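Local coordinates for capsular polysaccharide export system protein KpsC (Thermosulfurimonas dismutans, PDB 6MGD), which transfers Kdo in beta-2,7 linkage, probably to build the glycolipid anchor of Gram-negative bacterial capsules, at residues Ala91-Gly95 with Ser104-Glu108; Lys154-Gly160 with Ala192-Pro198; Leu242-Phe248 with His262-Ala266; Val301-Asp305 with Glu317-Leu321. One frame throughout, in Å; residues are numbered along the deposited sequence.

Interaction 1: Ala91-Gly95 with Ser104-Glu108; sequences ADPIG and SYLEE
Ser104 meets the end of strand 88-92 with its CB, 3.6 Å from Asp92 OD2, while its CA faces that of Gly95 at 4.3 Å. It is the N-cap of helix 105-112: its OG accepts from Glu107 N, a capping bond, and the next amide turns to Asp92. That amide is Tyr105 N, which gives a hydrogen bond to Asp92 OD2 at 3.0 Å, arriving on the syn side and tilted 20° from the carboxylate plane, together with a weak one to OD1. Asp92 reaches it because CG stands anti to its backbone N (chi1 -167°), which carries the carboxylate toward the helix start. The same group folds the chain behind it: OD1 accepts from Ile94 N at 2.9 Å, an Asx turn, and from Gly95 N at 2.7 Å, the second bond coming from above the carboxylate plane. One aspartate at the end of a strand thus shapes the turn that follows and receives the first amide of helix 105-112, whose positive end would probably favour the charged carboxylate. OD2 has a further partner in Tyr297 OH. Tyr105 also packs: its CB sits 3.9 Å from Pro93 CD, and Ile94 CD1 approaches the ring at its edge, near CD1. Leu106 turns its side chain from this loop and onto Phe264. Glu107 points to Arg279, with which it forms a salt bridge. The Glu108 side chain bends at chi2, and its CG comes within 4.1 Å of Ile94 CD1.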
loop_
_atom_site.group_PDB
_atom_site.type_symbol
_atom_site.label_atom_id
_atom_site.label_comp_id
_atom_site.label_asym_id
_atom_site.label_seq_id
_atom_site.Cartn_x
_atom_site.Cartn_y
_atom_site.Cartn_z
ATOM N N ALA A 91 8.630 -5.100 5.539
ATOM C CA ALA A 91 8.853 -6.371 6.230
ATOM C C ALA A 91 7.970 -6.382 7.471
ATOM O O ALA A 91 8.296 -5.750 8.480
ATOM C CB ALA A 91 10.322 -6.559 6.592
ATOM N N ASP A 92 6.856 -7.103 7.394
ATOM C CA ASP A 92 5.864 -7.128 8.461
ATOM C C ASP A 92 5.934 -8.464 9.191
ATOM O O ASP A 92 5.662 -9.510 8.580
ATOM C CB ASP A 92 4.467 -6.896 7.879
ATOM C CG ASP A 92 3.416 -6.605 8.942
ATOM O OD1 ASP A 92 3.400 -7.291 9.986
ATOM O OD2 ASP A 92 2.595 -5.689 8.722
ATOM N N PRO A 93 6.305 -8.490 10.475
ATOM C CA PRO A 93 6.411 -9.763 11.200
ATOM C C PRO A 93 5.113 -10.268 11.812
ATOM O O PRO A 93 5.102 -11.383 12.351
ATOM C CB PRO A 93 7.427 -9.432 12.302
ATOM C CG PRO A 93 7.166 -7.994 12.598
ATOM C CD PRO A 93 6.799 -7.355 11.275
ATOM N N ILE A 94 4.038 -9.490 11.761
ATOM C CA ILE A 94 2.758 -9.862 12.345
ATOM C C ILE A 94 1.732 -10.193 11.266
ATOM O O ILE A 94 1.028 -11.201 11.352
ATOM C CB ILE A 94 2.238 -8.750 13.284
ATOM C CG1 ILE A 94 3.212 -8.540 14.446
ATOM C CG2 ILE A 94 0.850 -9.081 13.799
ATOM C CD1 ILE A 94 2.776 -7.476 15.431
ATOM N N GLY A 95 1.638 -9.351 10.241
ATOM C CA GLY A 95 0.740 -9.580 9.127
ATOM C C GLY A 95 1.214 -8.879 7.871
ATOM O O GLY A 95 2.353 -9.079 7.437
ATOM N N SER A 104 -1.837 -6.146 11.617
ATOM C CA SER A 104 -0.594 -5.869 10.916
ATOM C C SER A 104 0.317 -5.049 11.818
ATOM O O SER A 104 -0.138 -4.387 12.754
ATOM C CB SER A 104 -0.836 -5.116 9.599
ATOM O OG SER A 104 -1.238 -3.777 9.842
ATOM N N TYR A 105 1.620 -5.094 11.523
ATOM C CA TYR A 105 2.571 -4.316 12.309
ATOM C C TYR A 105 2.406 -2.819 12.073
ATOM O O TYR A 105 2.664 -2.020 12.979
ATOM C CB TYR A 105 4.003 -4.747 11.996
ATOM C CG TYR A 105 5.039 -4.074 12.868
ATOM C CD1 TYR A 105 5.062 -4.288 14.241
ATOM C CD2 TYR A 105 5.995 -3.229 12.320
ATOM C CE1 TYR A 105 6.005 -3.676 15.045
ATOM C CE2 TYR A 105 6.946 -2.613 13.117
ATOM C CZ TYR A 105 6.945 -2.839 14.478
ATOM O OH TYR A 105 7.887 -2.228 15.274
ATOM N N LEU A 106 1.987 -2.423 10.868
ATOM C CA LEU A 106 1.667 -1.020 10.624
ATOM C C LEU A 106 0.511 -0.569 11.509
ATOM O O LEU A 106 0.532 0.536 12.064
ATOM C CB LEU A 106 1.324 -0.807 9.148
ATOM C CG LEU A 106 1.670 0.515 8.449
ATOM C CD1 LEU A 106 0.608 0.861 7.408
ATOM C CD2 LEU A 106 1.883 1.676 9.420
ATOM N N GLU A 107 -0.502 -1.423 11.660
ATOM C CA GLU A 107 -1.647 -1.079 12.495
ATOM C C GLU A 107 -1.253 -0.979 13.963
ATOM O O GLU A 107 -1.785 -0.133 14.690
ATOM C CB GLU A 107 -2.755 -2.114 12.294
ATOM C CG GLU A 107 -4.120 -1.704 12.814
ATOM C CD GLU A 107 -5.192 -2.734 12.499
ATOM O OE1 GLU A 107 -4.848 -3.796 11.935
ATOM O OE2 GLU A 107 -6.375 -2.483 12.811
ATOM N N GLU A 108 -0.318 -1.822 14.413
ATOM C CA GLU A 108 0.148 -1.735 15.793
ATOM C C GLU A 108 0.981 -0.481 16.020
ATOM O O GLU A 108 0.929 0.108 17.105
ATOM C CB GLU A 108 0.955 -2.982 16.163
ATOM C CG GLU A 108 0.218 -4.308 15.983
ATOM C CD GLU A 108 -1.110 -4.359 16.718
ATOM O OE1 GLU A 108 -2.161 -4.399 16.045
ATOM O OE2 GLU A 108 -1.103 -4.356 17.968
#

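Interaction 2: Lys154-Gly160 with Ala192-Pro198; sequences KIIVVPG and AYIVYKP
Strands 155-159 and 193-197 run parallel, their axes 4.8 Å apart at closest approach and 21° out of line, joined by six backbone hydrogen bonds from Tyr193 N to Lys154 O at one end to Gly160 N to Lys197 O at the other. Between these, Ile156 and Val158 each donate to the neighbouring strand and accept from it. On the face bearing Ile155, Val157 and Pro159, Ile155 CD1 lies beside Tyr193 CB at 3.8 Å, the two side chains pointing the same way. Val195 CG1, set between its own backbone N and carbonyl carbon (chi1 42°), rests 3.2 Å from Ile156 O. On the other face Ile156 CD1 covers the methyl CB of Ala192 at 3.7 Å, and Val158 CG1 meets Tyr196 CD1 in the plane of the ring at its edge. Tyr196 runs on past Val158 until its OH is 3.3 Å from Gly160 CA, where even a CB would collide with the hydroxyl. A serine in place of Tyr196 would probably leave a gap beside Val158 and Gly160 and uncover the part of helix 178-188 that the ring touches at Leu182. That helix lies over this face, with Ile194 against Val185, whereas Val157 and Lys197 touch Ile232 of helix 230-233 on the other. Strand 155-159 also bonds through its backbone to strand 238-241 along its second edge. Neighbouring parallel strands linked through helices 166-169 and 178-188 form a beta-alpha-beta unit, here in the six-stranded parallel sheet of a Rossmann-like domain, as expected of a GT-B glycosyltransferase.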
loop_
_atom_site.group_PDB
_atom_site.type_symbol
_atom_site.label_atom_id
_atom_site.label_comp_id
_atom_site.label_asym_id
_atom_site.label_seq_id
_atom_site.Cartn_x
_atom_site.Cartn_y
_atom_site.Cartn_z
ATOM N N LYS A 154 -20.008 18.055 -8.880
ATOM C CA LYS A 154 -18.821 17.692 -8.117
ATOM C C LYS A 154 -17.987 16.686 -8.899
ATOM O O LYS A 154 -18.509 15.692 -9.411
ATOM C CB LYS A 154 -19.217 17.118 -6.757
ATOM C CG LYS A 154 -18.035 16.775 -5.865
ATOM C CD LYS A 154 -18.437 16.711 -4.399
ATOM C CE LYS A 154 -19.370 15.549 -4.116
ATOM N NZ LYS A 154 -19.691 15.451 -2.664
ATOM N N ILE A 155 -16.689 16.951 -9.000
ATOM C CA ILE A 155 -15.770 16.098 -9.746
ATOM C C ILE A 155 -15.310 14.964 -8.838
ATOM O O ILE A 155 -14.669 15.203 -7.807
ATOM C CB ILE A 155 -14.571 16.900 -10.278
ATOM C CG1 ILE A 155 -15.047 18.081 -11.127
ATOM C CG2 ILE A 155 -13.654 16.006 -11.104
ATOM C CD1 ILE A 155 -15.777 17.673 -12.388
ATOM N N ILE A 156 -15.636 13.729 -9.219
ATOM C CA ILE A 156 -15.207 12.529 -8.508
ATOM C C ILE A 156 -14.325 11.704 -9.441
ATOM O O ILE A 156 -14.664 11.519 -10.616
ATOM C CB ILE A 156 -16.411 11.706 -8.004
ATOM C CG1 ILE A 156 -17.154 12.450 -6.893
ATOM C CG2 ILE A 156 -15.962 10.343 -7.494
ATOM C CD1 ILE A 156 -18.255 11.626 -6.231
ATOM N N VAL A 157 -13.189 11.228 -8.924
ATOM C CA VAL A 157 -12.259 10.387 -9.671
ATOM C C VAL A 157 -12.212 9.016 -9.012
ATOM O O VAL A 157 -12.208 8.904 -7.780
ATOM C CB VAL A 157 -10.845 11.008 -9.746
ATOM C CG1 VAL A 157 -10.225 11.132 -8.362
ATOM C CG2 VAL A 157 -9.935 10.201 -10.672
ATOM N N VAL A 158 -12.193 7.973 -9.836
ATOM C CA VAL A 158 -12.146 6.593 -9.361
ATOM C C VAL A 158 -11.009 5.865 -10.068
ATOM O O VAL A 158 -11.092 5.618 -11.279
ATOM C CB VAL A 158 -13.487 5.872 -9.588
ATOM C CG1 VAL A 158 -13.359 4.388 -9.269
ATOM C CG2 VAL A 158 -14.587 6.503 -8.746
ATOM N N PRO A 159 -9.929 5.516 -9.365
ATOM C CA PRO A 159 -8.835 4.759 -9.992
ATOM C C PRO A 159 -9.156 3.272 -9.990
ATOM O O PRO A 159 -9.389 2.677 -8.936
ATOM C CB PRO A 159 -7.630 5.078 -9.099
ATOM C CG PRO A 159 -8.230 5.338 -7.758
ATOM C CD PRO A 159 -9.597 5.942 -7.994
ATOM N N GLY A 160 -9.184 2.676 -11.178
ATOM C CA GLY A 160 -9.394 1.246 -11.271
ATOM C C GLY A 160 -8.190 0.463 -10.782
ATOM O O GLY A 160 -7.052 0.932 -10.813
ATOM N N ALA A 192 -22.913 13.743 -9.299
ATOM C CA ALA A 192 -21.520 14.127 -9.459
ATOM C C ALA A 192 -20.990 13.690 -10.823
ATOM O O ALA A 192 -21.522 12.784 -11.471
ATOM C CB ALA A 192 -20.667 13.522 -8.344
ATOM N N TYR A 193 -19.923 14.357 -11.260
ATOM C CA TYR A 193 -19.222 13.983 -12.483
ATOM C C TYR A 193 -18.174 12.937 -12.122
ATOM O O TYR A 193 -17.180 13.245 -11.457
ATOM C CB TYR A 193 -18.584 15.201 -13.149
ATOM C CG TYR A 193 -18.014 14.916 -14.524
ATOM C CD1 TYR A 193 -16.754 14.350 -14.674
ATOM C CD2 TYR A 193 -18.737 15.213 -15.673
ATOM C CE1 TYR A 193 -16.232 14.082 -15.925
ATOM C CE2 TYR A 193 -18.221 14.954 -16.931
ATOM C CZ TYR A 193 -16.968 14.388 -17.050
ATOM O OH TYR A 193 -16.447 14.126 -18.297
ATOM N N ILE A 194 -18.397 11.704 -12.558
ATOM C CA ILE A 194 -17.520 10.584 -12.237
ATOM C C ILE A 194 -16.660 10.286 -13.454
ATOM O O ILE A 194 -17.180 10.038 -14.549
ATOM C CB ILE A 194 -18.324 9.345 -11.811
ATOM C CG1 ILE A 194 -19.220 9.680 -10.617
ATOM C CG2 ILE A 194 -17.384 8.196 -11.477
ATOM C CD1 ILE A 194 -20.071 8.526 -10.145
ATOM N N VAL A 195 -15.345 10.316 -13.266
ATOM C CA VAL A 195 -14.384 9.952 -14.299
ATOM C C VAL A 195 -13.617 8.732 -13.806
ATOM O O VAL A 195 -13.025 8.760 -12.720
ATOM C CB VAL A 195 -13.435 11.114 -14.638
ATOM C CG1 VAL A 195 -12.977 11.825 -13.375
ATOM C CG2 VAL A 195 -12.241 10.610 -15.423
ATOM N N TYR A 196 -13.643 7.660 -14.593
ATOM C CA TYR A 196 -13.007 6.403 -14.225
ATOM C C TYR A 196 -11.640 6.315 -14.889
ATOM O O TYR A 196 -11.539 6.325 -16.121
ATOM C CB TYR A 196 -13.874 5.211 -14.629
ATOM C CG TYR A 196 -13.228 3.868 -14.368
ATOM C CD1 TYR A 196 -12.976 3.436 -13.071
ATOM C CD2 TYR A 196 -12.883 3.025 -15.417
ATOM C CE1 TYR A 196 -12.394 2.207 -12.827
ATOM C CE2 TYR A 196 -12.300 1.793 -15.182
ATOM C CZ TYR A 196 -12.058 1.391 -13.884
ATOM O OH TYR A 196 -11.477 0.166 -13.643
ATOM N N LYS A 197 -10.594 6.233 -14.069
ATOM C CA LYS A 197 -9.240 6.036 -14.562
ATOM C C LYS A 197 -8.894 4.561 -14.435
ATOM O O LYS A 197 -8.556 4.101 -13.333
ATOM C CB LYS A 197 -8.245 6.893 -13.778
ATOM C CG LYS A 197 -6.818 6.759 -14.266
ATOM C CD LYS A 197 -5.845 6.698 -13.105
ATOM C CE LYS A 197 -4.411 6.698 -13.601
ATOM N NZ LYS A 197 -4.138 7.883 -14.460
ATOM N N PRO A 198 -8.963 3.781 -15.509
ATOM C CA PRO A 198 -8.668 2.351 -15.395
ATOM C C PRO A 198 -7.195 2.114 -15.104
ATOM O O PRO A 198 -6.328 2.910 -15.471
ATOM C CB PRO A 198 -9.059 1.799 -16.769
ATOM C CG PRO A 198 -8.879 2.960 -17.691
ATOM C CD PRO A 198 -9.257 4.180 -16.895
#

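Interaction 3: Leu242-Phe248 with His262-Ala266; sequences LTSLFGF and HPFYA
The turn leading from strand 238-241 into helix 246-253 packs here against the loop after strand 257-259, two connections of the parallel sheet in a GT-B type fold, near the middle of the chain. Residues 263-266 form a type I beta turn that presents Phe264 and Tyr265 to the other segment. Tyr265 OH gives a hydrogen bond to Ser244 O, at the edge of the ring; its very short length, 2.4 Å, is doubtful in detail. With CG between its backbone N and carbonyl carbon (chi1 49°), the ring stands across the start of the helix: Phe248 N lies 3.4 Å above one face, and Pro263 CG above the opposite one. Phe264 meets Phe248 edge-to-face, its CZ over the Phe248 ring at 3.4 Å from CG, the planes 66° apart. Leu245 CD1 reaches the edge of the Phe264 ring at CE1, 3.6 Å away. Farther back, Pro263 CD sits on Leu242 O at 3.5 Å, while Thr243 turns its hydroxyl to Ser167 outside the contact. Phe248 and Tyr265 both touch Leu289 of helix 286-296, and Phe264 stacks on Phe73. Ser244 O also accepts from Gly247 N, so the buried phenol finds its acceptor in a carbonyl already used by the helical turn; the edge-to-face rings and the packing of Tyr265 between Pro263 CG and Phe248 N are likely to fix how the loop sits there.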
loop_
_atom_site.group_PDB
_atom_site.type_symbol
_atom_site.label_atom_id
_atom_site.label_comp_id
_atom_site.label_asym_id
_atom_site.label_seq_id
_atom_site.Cartn_x
_atom_site.Cartn_y
_atom_site.Cartn_z
ATOM N N LEU A 242 -11.301 1.850 -3.827
ATOM C CA LEU A 242 -11.593 0.619 -3.103
ATOM C C LEU A 242 -10.487 0.371 -2.081
ATOM O O LEU A 242 -10.647 0.691 -0.899
ATOM C CB LEU A 242 -11.734 -0.560 -4.071
ATOM C CG LEU A 242 -12.353 -1.860 -3.541
ATOM C CD1 LEU A 242 -13.725 -1.606 -2.930
ATOM C CD2 LEU A 242 -12.450 -2.906 -4.648
ATOM N N THR A 243 -9.353 -0.183 -2.525
ATOM C CA THR A 243 -8.183 -0.351 -1.667
ATOM C C THR A 243 -6.919 0.208 -2.312
ATOM O O THR A 243 -5.811 -0.191 -1.936
ATOM C CB THR A 243 -7.955 -1.823 -1.307
ATOM O OG1 THR A 243 -7.627 -2.559 -2.491
ATOM C CG2 THR A 243 -9.190 -2.425 -0.653
ATOM N N SER A 244 -7.053 1.124 -3.266
ATOM C CA SER A 244 -5.907 1.559 -4.051
ATOM C C SER A 244 -4.955 2.417 -3.225
ATOM O O SER A 244 -5.380 3.276 -2.447
ATOM C CB SER A 244 -6.371 2.340 -5.279
ATOM O OG SER A 244 -5.283 2.617 -6.140
ATOM N N LEU A 245 -3.654 2.173 -3.402
ATOM C CA LEU A 245 -2.638 3.066 -2.856
ATOM C C LEU A 245 -2.791 4.484 -3.395
ATOM O O LEU A 245 -2.333 5.439 -2.758
ATOM C CB LEU A 245 -1.245 2.519 -3.182
ATOM C CG LEU A 245 -0.018 3.226 -2.611
ATOM C CD1 LEU A 245 -0.041 3.188 -1.092
ATOM C CD2 LEU A 245 1.256 2.589 -3.153
ATOM N N PHE A 246 -3.429 4.626 -4.560
ATOM C CA PHE A 246 -3.765 5.932 -5.117
ATOM C C PHE A 246 -4.443 6.827 -4.085
ATOM O O PHE A 246 -4.217 8.043 -4.063
ATOM C CB PHE A 246 -4.669 5.725 -6.334
ATOM C CG PHE A 246 -4.731 6.895 -7.264
ATOM C CD1 PHE A 246 -5.764 7.813 -7.172
ATOM C CD2 PHE A 246 -3.776 7.063 -8.254
ATOM C CE1 PHE A 246 -5.834 8.885 -8.038
ATOM C CE2 PHE A 246 -3.841 8.134 -9.123
ATOM C CZ PHE A 246 -4.871 9.045 -9.015
ATOM N N GLY A 247 -5.271 6.240 -3.214
ATOM C CA GLY A 247 -5.964 7.027 -2.206
ATOM C C GLY A 247 -5.057 7.556 -1.113
ATOM O O GLY A 247 -5.328 8.613 -0.537
ATOM N N PHE A 248 -3.981 6.830 -0.796
ATOM C CA PHE A 248 -3.003 7.352 0.150
ATOM C C PHE A 248 -2.240 8.532 -0.438
ATOM O O PHE A 248 -1.869 9.460 0.291
ATOM C CB PHE A 248 -2.037 6.246 0.577
ATOM C CG PHE A 248 -0.970 6.700 1.537
ATOM C CD1 PHE A 248 -1.308 7.347 2.715
ATOM C CD2 PHE A 248 0.368 6.460 1.271
ATOM C CE1 PHE A 248 -0.328 7.759 3.602
ATOM C CE2 PHE A 248 1.352 6.864 2.157
ATOM C CZ PHE A 248 1.003 7.514 3.323
ATOM N N HIS A 262 -11.230 -1.414 2.705
ATOM C CA HIS A 262 -10.499 -1.158 3.948
ATOM C C HIS A 262 -8.998 -1.145 3.685
ATOM O O HIS A 262 -8.272 -2.051 4.116
ATOM C CB HIS A 262 -10.845 -2.198 5.013
ATOM C CG HIS A 262 -12.223 -2.057 5.577
ATOM N ND1 HIS A 262 -12.948 -3.131 6.047
ATOM C CD2 HIS A 262 -13.004 -0.966 5.761
ATOM C CE1 HIS A 262 -14.120 -2.709 6.487
ATOM N NE2 HIS A 262 -14.180 -1.400 6.324
ATOM N N PRO A 263 -8.496 -0.124 2.991
ATOM C CA PRO A 263 -7.047 -0.011 2.794
ATOM C C PRO A 263 -6.352 0.327 4.103
ATOM O O PRO A 263 -6.985 0.579 5.134
ATOM C CB PRO A 263 -6.910 1.126 1.778
ATOM C CG PRO A 263 -8.137 1.945 1.973
ATOM C CD PRO A 263 -9.230 0.970 2.329
ATOM N N PHE A 264 -5.016 0.346 4.048
ATOM C CA PHE A 264 -4.224 0.548 5.256
ATOM C C PHE A 264 -4.443 1.923 5.871
ATOM O O PHE A 264 -4.205 2.095 7.071
ATOM C CB PHE A 264 -2.735 0.326 4.956
ATOM C CG PHE A 264 -2.065 1.470 4.229
ATOM C CD1 PHE A 264 -1.984 1.479 2.847
ATOM C CD2 PHE A 264 -1.486 2.520 4.933
ATOM C CE1 PHE A 264 -1.357 2.523 2.177
ATOM C CE2 PHE A 264 -0.863 3.567 4.271
ATOM C CZ PHE A 264 -0.796 3.569 2.892
ATOM N N TYR A 265 -4.887 2.900 5.083
ATOM C CA TYR A 265 -5.120 4.251 5.571
ATOM C C TYR A 265 -6.571 4.497 5.961
ATOM O O TYR A 265 -6.916 5.624 6.327
ATOM C CB TYR A 265 -4.677 5.279 4.518
ATOM C CG TYR A 265 -5.200 5.013 3.121
ATOM C CD1 TYR A 265 -4.506 4.189 2.243
ATOM C CD2 TYR A 265 -6.386 5.588 2.680
ATOM C CE1 TYR A 265 -4.979 3.941 0.969
ATOM C CE2 TYR A 265 -6.866 5.345 1.408
ATOM C CZ TYR A 265 -6.158 4.522 0.556
ATOM O OH TYR A 265 -6.631 4.275 -0.712
ATOM N N ALA A 266 -7.420 3.477 5.903
ATOM C CA ALA A 266 -8.822 3.617 6.265
ATOM C C ALA A 266 -9.032 3.322 7.747
ATOM O O ALA A 266 -8.188 2.716 8.413
ATOM C CB ALA A 266 -9.694 2.690 5.418
#

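Interaction 4: Val301-Asp305 with Glu317-Leu321; sequences VSLID and ELVNL
Glu317 on helix 311-322 extends its carboxylate to the loop after strand 298-300 and takes two hydrogen bonds there, one on each oxygen. Ser302 OG donates to OE2 at 2.5 Å, arriving on the syn side but 28° out of the carboxylate plane. Leu303 N donates to OE1 at 2.7 Å, meeting the syn lone pair of that oxygen. Two consecutive residues therefore grip the same group, and each oxygen is met on its syn side, which restrains the carboxylate from turning about its last bond. Beyond CG the glutamate chain is extended (chi2 178°), which gives it the length to span the distance from helix to loop. Ser302 OG is itself an acceptor, for Ile304 N at 3.1 Å, the ST turn that bends the loop; its position anti to the backbone N (chi1 170°) lets the hydroxyl serve both neighbours. Were Glu317 shortened to an alanine, Ser302 OG and Leu303 N would be likely to lose their shared acceptor and the loop to sit less firmly against the helix. Apolar contact follows at the next residue, Leu318, whose CD1 lies 4.0 Å from Leu303 CD1, and about a turn on at Leu321, whose CD1 is 3.8 Å from the same atom; Leu303 crosses both at about a right angle. Here a surface loop that follows the edge strand of the mixed sheet, and whose first residue, Val301, touches Arg19 and Phe20 of helix 11-20, is held to the C-terminal helix. The main-chain amide and the hydroxyl would probably stabilise the ionised form of Glu317, although Asp305 OD2, 5.3 Å from Glu317 OE2, would oppose that somewhat.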
loop_
_atom_site.group_PDB
_atom_site.type_symbol
_atom_site.label_atom_id
_atom_site.label_comp_id
_atom_site.label_asym_id
_atom_site.label_seq_id
_atom_site.Cartn_x
_atom_site.Cartn_y
_atom_site.Cartn_z
ATOM N N VAL A 301 16.829 1.327 1.526
ATOM C CA VAL A 301 18.232 1.057 1.229
ATOM C C VAL A 301 18.635 1.888 0.020
ATOM O O VAL A 301 17.930 1.898 -0.995
ATOM C CB VAL A 301 18.488 -0.441 0.970
ATOM C CG1 VAL A 301 19.862 -0.649 0.345
ATOM C CG2 VAL A 301 18.370 -1.227 2.266
ATOM N N SER A 302 19.765 2.582 0.133
ATOM C CA SER A 302 20.234 3.449 -0.940
ATOM C C SER A 302 20.522 2.653 -2.207
ATOM O O SER A 302 21.101 1.564 -2.160
ATOM C CB SER A 302 21.495 4.193 -0.499
ATOM O OG SER A 302 22.093 4.867 -1.592
ATOM N N LEU A 303 20.119 3.210 -3.351
ATOM C CA LEU A 303 20.411 2.573 -4.630
ATOM C C LEU A 303 21.872 2.722 -5.031
ATOM O O LEU A 303 22.353 1.943 -5.862
ATOM C CB LEU A 303 19.523 3.159 -5.729
ATOM C CG LEU A 303 18.007 3.079 -5.558
ATOM C CD1 LEU A 303 17.314 3.836 -6.681
ATOM C CD2 LEU A 303 17.539 1.633 -5.519
ATOM N N ILE A 304 22.588 3.690 -4.461
ATOM C CA ILE A 304 23.941 4.007 -4.903
ATOM C C ILE A 304 24.964 3.164 -4.152
ATOM O O ILE A 304 25.777 2.466 -4.768
ATOM C CB ILE A 304 24.237 5.509 -4.738
ATOM C CG1 ILE A 304 23.335 6.335 -5.656
ATOM C CG2 ILE A 304 25.707 5.798 -5.026
ATOM C CD1 ILE A 304 23.695 7.805 -5.700
ATOM N N ASP A 305 24.942 3.229 -2.817
ATOM C CA ASP A 305 25.924 2.519 -2.008
ATOM C C ASP A 305 25.373 1.298 -1.287
ATOM O O ASP A 305 26.164 0.469 -0.828
ATOM C CB ASP A 305 26.556 3.464 -0.973
ATOM C CG ASP A 305 25.525 4.287 -0.222
ATOM O OD1 ASP A 305 24.670 3.697 0.473
ATOM O OD2 ASP A 305 25.579 5.531 -0.321
ATOM N N GLU A 317 17.134 10.615 -3.360
ATOM C CA GLU A 317 17.786 9.775 -4.359
ATOM C C GLU A 317 16.911 9.605 -5.595
ATOM O O GLU A 317 17.405 9.676 -6.725
ATOM C CB GLU A 317 18.141 8.417 -3.757
ATOM C CG GLU A 317 19.629 8.225 -3.538
ATOM C CD GLU A 317 19.965 6.897 -2.892
ATOM O OE1 GLU A 317 19.552 5.844 -3.425
ATOM O OE2 GLU A 317 20.642 6.911 -1.844
ATOM N N LEU A 318 15.611 9.379 -5.398
ATOM C CA LEU A 318 14.699 9.260 -6.532
ATOM C C LEU A 318 14.537 10.594 -7.243
ATOM O O LEU A 318 14.401 10.644 -8.471
ATOM C CB LEU A 318 13.341 8.739 -6.058
ATOM C CG LEU A 318 13.053 7.245 -6.199
ATOM C CD1 LEU A 318 14.323 6.424 -6.100
ATOM C CD2 LEU A 318 12.060 6.812 -5.136
ATOM N N VAL A 319 14.552 11.687 -6.481
ATOM C CA VAL A 319 14.441 13.013 -7.069
ATOM C C VAL A 319 15.683 13.343 -7.893
ATOM O O VAL A 319 15.584 13.871 -9.007
ATOM C CB VAL A 319 14.184 14.048 -5.958
ATOM C CG1 VAL A 319 14.563 15.386 -6.418
ATOM C CG2 VAL A 319 12.718 14.066 -5.578
ATOM N N ASN A 320 16.870 13.025 -7.374
ATOM C CA ASN A 320 18.100 13.223 -8.131
ATOM C C ASN A 320 18.309 12.170 -9.214
ATOM O O ASN A 320 19.268 12.283 -9.987
ATOM C CB ASN A 320 19.308 13.242 -7.189
ATOM C CG ASN A 320 19.464 14.570 -6.474
ATOM O OD1 ASN A 320 19.930 15.550 -7.057
ATOM N ND2 ASN A 320 19.075 14.611 -5.205
ATOM N N LEU A 321 17.443 11.158 -9.293
ATOM C CA LEU A 321 17.555 10.166 -10.355
ATOM C C LEU A 321 16.896 10.628 -11.647
ATOM O O LEU A 321 17.385 10.303 -12.734
ATOM C CB LEU A 321 16.938 8.839 -9.911
ATOM C CG LEU A 321 17.903 7.673 -9.683
ATOM C CD1 LEU A 321 17.132 6.381 -9.485
ATOM C CD2 LEU A 321 18.881 7.544 -10.840
#

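From the N terminus the four contacts come in series, none enclosing or crossing another. Interaction 1 closes a short loop between strand 88-92 of the mixed sheet and helix 105-112. Interaction 2 closes the longer helical excursion between two neighbouring strands of the parallel sheet. Interaction 3 then closes the excursion through helix 246-253 and strand 257-259, joining the connections after strands 238-241 and 257-259. It touches both earlier ones, through Leu106 CD1 to Phe264 CD2 at 3.6 Å and Pro159 CG to Phe246 CD1 at 3.5 Å, and so stands between the two sheets. Interaction 4 closes the last loop, pinning the C-terminal helix near strand 298-300, about 11 Å from interaction 1 at the nearest atoms.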